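Local coordinates for catabolite activation-like protein (Xanthomonas campestris pv. campestris, PDB 3IWZ) that regulates virulence gene expression as a homodimeric CRP-family transcription factor whose DNA binding is apparently abolished by cyclic di-GMP, at residues 44-49 with 98-103. Residues are numbered along the deposited sequence; the frame is centred on the assembly and turned at random.
Sequences DVFRPG and REVILR
D44 and R103 face each other as a non-hydrogen-bonded antiparallel pair at the margin of a sheet in the cyclic nucleotide-binding β-roll, and their side chains form a two-pronged salt bridge. R103 NE donates to D44 OD1 at an unusually short 2.5 Å, and R103 NH2 to D44 OD2 at 3.1 Å; both oxygens use syn lone pairs, and the carboxylate and guanidinium planes differ by only 14°. The anti lone pair of D44 OD2 accepts R47 NE at 3.3 Å, so one oxygen serves two arginines, while E74 forms a second salt bridge with R103 NH2. Such pairing should favour a charged carboxylate. The backbone is tied by L102 N to F46 O at 3.0 Å, nearly straight (164°), and by G49 N to R98 O; V45 N to L102 O is bent and weak. A chi1 of 68° swings the F46 ring in between L102 and R98. L102 CB covers one face, whereas the R98 guanidinium stacks on the other, 4.1 Å between centres. That guanidinium finds its main polar partner in T54 O, through NH2. At the ring's edge, V100 O lies in plane, 3.2 Å from F46 CE1.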
loop_
_atom_site.group_PDB
_atom_site.type_symbol
_atom_site.label_atom_id
_atom_site.label_comp_id
_atom_site.label_asym_id
_atom_site.label_seq_id
_atom_site.Cartn_x
_atom_site.Cartn_y
_atom_site.Cartn_z
ATOM N N ASP D 44 19.076 -7.837 -7.927
ATOM C CA ASP D 44 17.810 -8.109 -7.266
ATOM C C ASP D 44 18.144 -8.817 -5.942
ATOM O O ASP D 44 18.421 -10.011 -5.928
ATOM C CB ASP D 44 16.929 -8.997 -8.161
ATOM C CG ASP D 44 16.284 -8.223 -9.315
ATOM O OD1 ASP D 44 16.548 -7.014 -9.474
ATOM O OD2 ASP D 44 15.500 -8.827 -10.074
ATOM N N VAL D 45 18.133 -8.079 -4.834
ATOM C CA VAL D 45 18.460 -8.654 -3.528
ATOM C C VAL D 45 17.596 -9.860 -3.149
ATOM O O VAL D 45 18.056 -10.755 -2.443
ATOM C CB VAL D 45 18.377 -7.601 -2.408
ATOM C CG1 VAL D 45 18.941 -8.187 -1.112
ATOM C CG2 VAL D 45 19.148 -6.345 -2.810
ATOM N N PHE D 46 16.338 -9.863 -3.588
ATOM C CA PHE D 46 15.431 -10.989 -3.372
ATOM C C PHE D 46 14.209 -10.847 -4.278
ATOM O O PHE D 46 13.753 -9.730 -4.563
ATOM C CB PHE D 46 15.036 -11.175 -1.883
ATOM C CG PHE D 46 14.175 -10.085 -1.306
ATOM C CD1 PHE D 46 12.914 -9.818 -1.823
ATOM C CD2 PHE D 46 14.617 -9.352 -0.217
ATOM C CE1 PHE D 46 12.108 -8.838 -1.266
ATOM C CE2 PHE D 46 13.815 -8.367 0.348
ATOM C CZ PHE D 46 12.559 -8.110 -0.177
ATOM N N ARG D 47 13.704 -11.986 -4.749
ATOM C CA ARG D 47 12.563 -12.015 -5.654
ATOM C C ARG D 47 11.393 -12.780 -5.031
ATOM O O ARG D 47 11.573 -13.541 -4.078
ATOM C CB ARG D 47 12.996 -12.663 -6.972
ATOM C CG ARG D 47 14.402 -12.246 -7.396
ATOM C CD ARG D 47 14.735 -12.588 -8.839
ATOM N NE ARG D 47 14.019 -11.727 -9.770
ATOM C CZ ARG D 47 12.890 -12.066 -10.378
ATOM N NH1 ARG D 47 12.352 -13.260 -10.159
ATOM N NH2 ARG D 47 12.293 -11.207 -11.188
ATOM N N PRO D 48 10.172 -12.583 -5.553
ATOM C CA PRO D 48 9.050 -13.315 -4.955
ATOM C C PRO D 48 9.384 -14.798 -4.915
ATOM O O PRO D 48 9.845 -15.354 -5.910
ATOM C CB PRO D 48 7.888 -13.003 -5.900
ATOM C CG PRO D 48 8.228 -11.645 -6.406
ATOM C CD PRO D 48 9.713 -11.743 -6.673
ATOM N N GLY D 49 9.178 -15.424 -3.760
ATOM C CA GLY D 49 9.450 -16.844 -3.630
ATOM C C GLY D 49 10.572 -17.168 -2.666
ATOM O O GLY D 49 10.565 -18.215 -2.017
ATOM N N ARG D 98 8.811 -14.111 0.049
ATOM C CA ARG D 98 8.731 -12.700 -0.315
ATOM C C ARG D 98 7.584 -12.547 -1.298
ATOM O O ARG D 98 7.199 -13.508 -1.963
ATOM C CB ARG D 98 10.014 -12.242 -1.013
ATOM C CG ARG D 98 11.287 -12.329 -0.192
ATOM C CD ARG D 98 11.273 -11.414 0.998
ATOM N NE ARG D 98 12.547 -11.463 1.696
ATOM C CZ ARG D 98 12.789 -10.897 2.873
ATOM N NH1 ARG D 98 11.829 -10.217 3.498
ATOM N NH2 ARG D 98 13.990 -11.031 3.438
ATOM N N GLU D 99 7.045 -11.339 -1.404
ATOM C CA GLU D 99 5.955 -11.091 -2.332
ATOM C C GLU D 99 6.368 -10.077 -3.403
ATOM O O GLU D 99 5.644 -9.847 -4.368
ATOM C CB GLU D 99 4.719 -10.584 -1.580
ATOM C CG GLU D 99 3.416 -11.170 -2.128
ATOM C CD GLU D 99 3.299 -12.646 -1.831
ATOM O OE1 GLU D 99 2.964 -13.414 -2.751
ATOM O OE2 GLU D 99 3.540 -13.042 -0.673
ATOM N N VAL D 100 7.541 -9.477 -3.242
ATOM C CA VAL D 100 8.005 -8.490 -4.211
ATOM C C VAL D 100 9.501 -8.615 -4.471
ATOM O O VAL D 100 10.202 -9.372 -3.793
ATOM C CB VAL D 100 7.750 -7.044 -3.711
ATOM C CG1 VAL D 100 6.293 -6.858 -3.349
ATOM C CG2 VAL D 100 8.636 -6.743 -2.511
ATOM N N ILE D 101 9.968 -7.844 -5.447
ATOM C CA ILE D 101 11.375 -7.780 -5.822
ATOM C C ILE D 101 12.019 -6.564 -5.171
ATOM O O ILE D 101 11.449 -5.471 -5.192
ATOM C CB ILE D 101 11.581 -7.567 -7.334
ATOM C CG1 ILE D 101 10.908 -8.670 -8.145
ATOM C CG2 ILE D 101 13.072 -7.529 -7.637
ATOM C CD1 ILE D 101 11.108 -8.512 -9.660
ATOM N N LEU D 102 13.203 -6.768 -4.598
ATOM C CA LEU D 102 13.996 -5.704 -3.990
ATOM C C LEU D 102 15.219 -5.601 -4.902
ATOM O O LEU D 102 16.080 -6.486 -4.909
ATOM C CB LEU D 102 14.441 -6.074 -2.577
ATOM C CG LEU D 102 15.447 -5.110 -1.943
ATOM C CD1 LEU D 102 14.803 -3.735 -1.760
ATOM C CD2 LEU D 102 15.924 -5.662 -0.607
ATOM N N ARG D 103 15.290 -4.519 -5.667
ATOM C CA ARG D 103 16.362 -4.323 -6.634
ATOM C C ARG D 103 17.157 -3.035 -6.418
ATOM O O ARG D 103 16.586 -1.946 -6.338
ATOM C CB ARG D 103 15.730 -4.356 -8.031
ATOM C CG ARG D 103 16.582 -3.917 -9.201
ATOM C CD ARG D 103 15.731 -3.935 -10.473
ATOM N NE ARG D 103 15.253 -5.283 -10.791
ATOM C CZ ARG D 103 14.295 -5.556 -11.675
ATOM N NH1 ARG D 103 13.689 -4.578 -12.343
ATOM N NH2 ARG D 103 13.945 -6.812 -11.897
#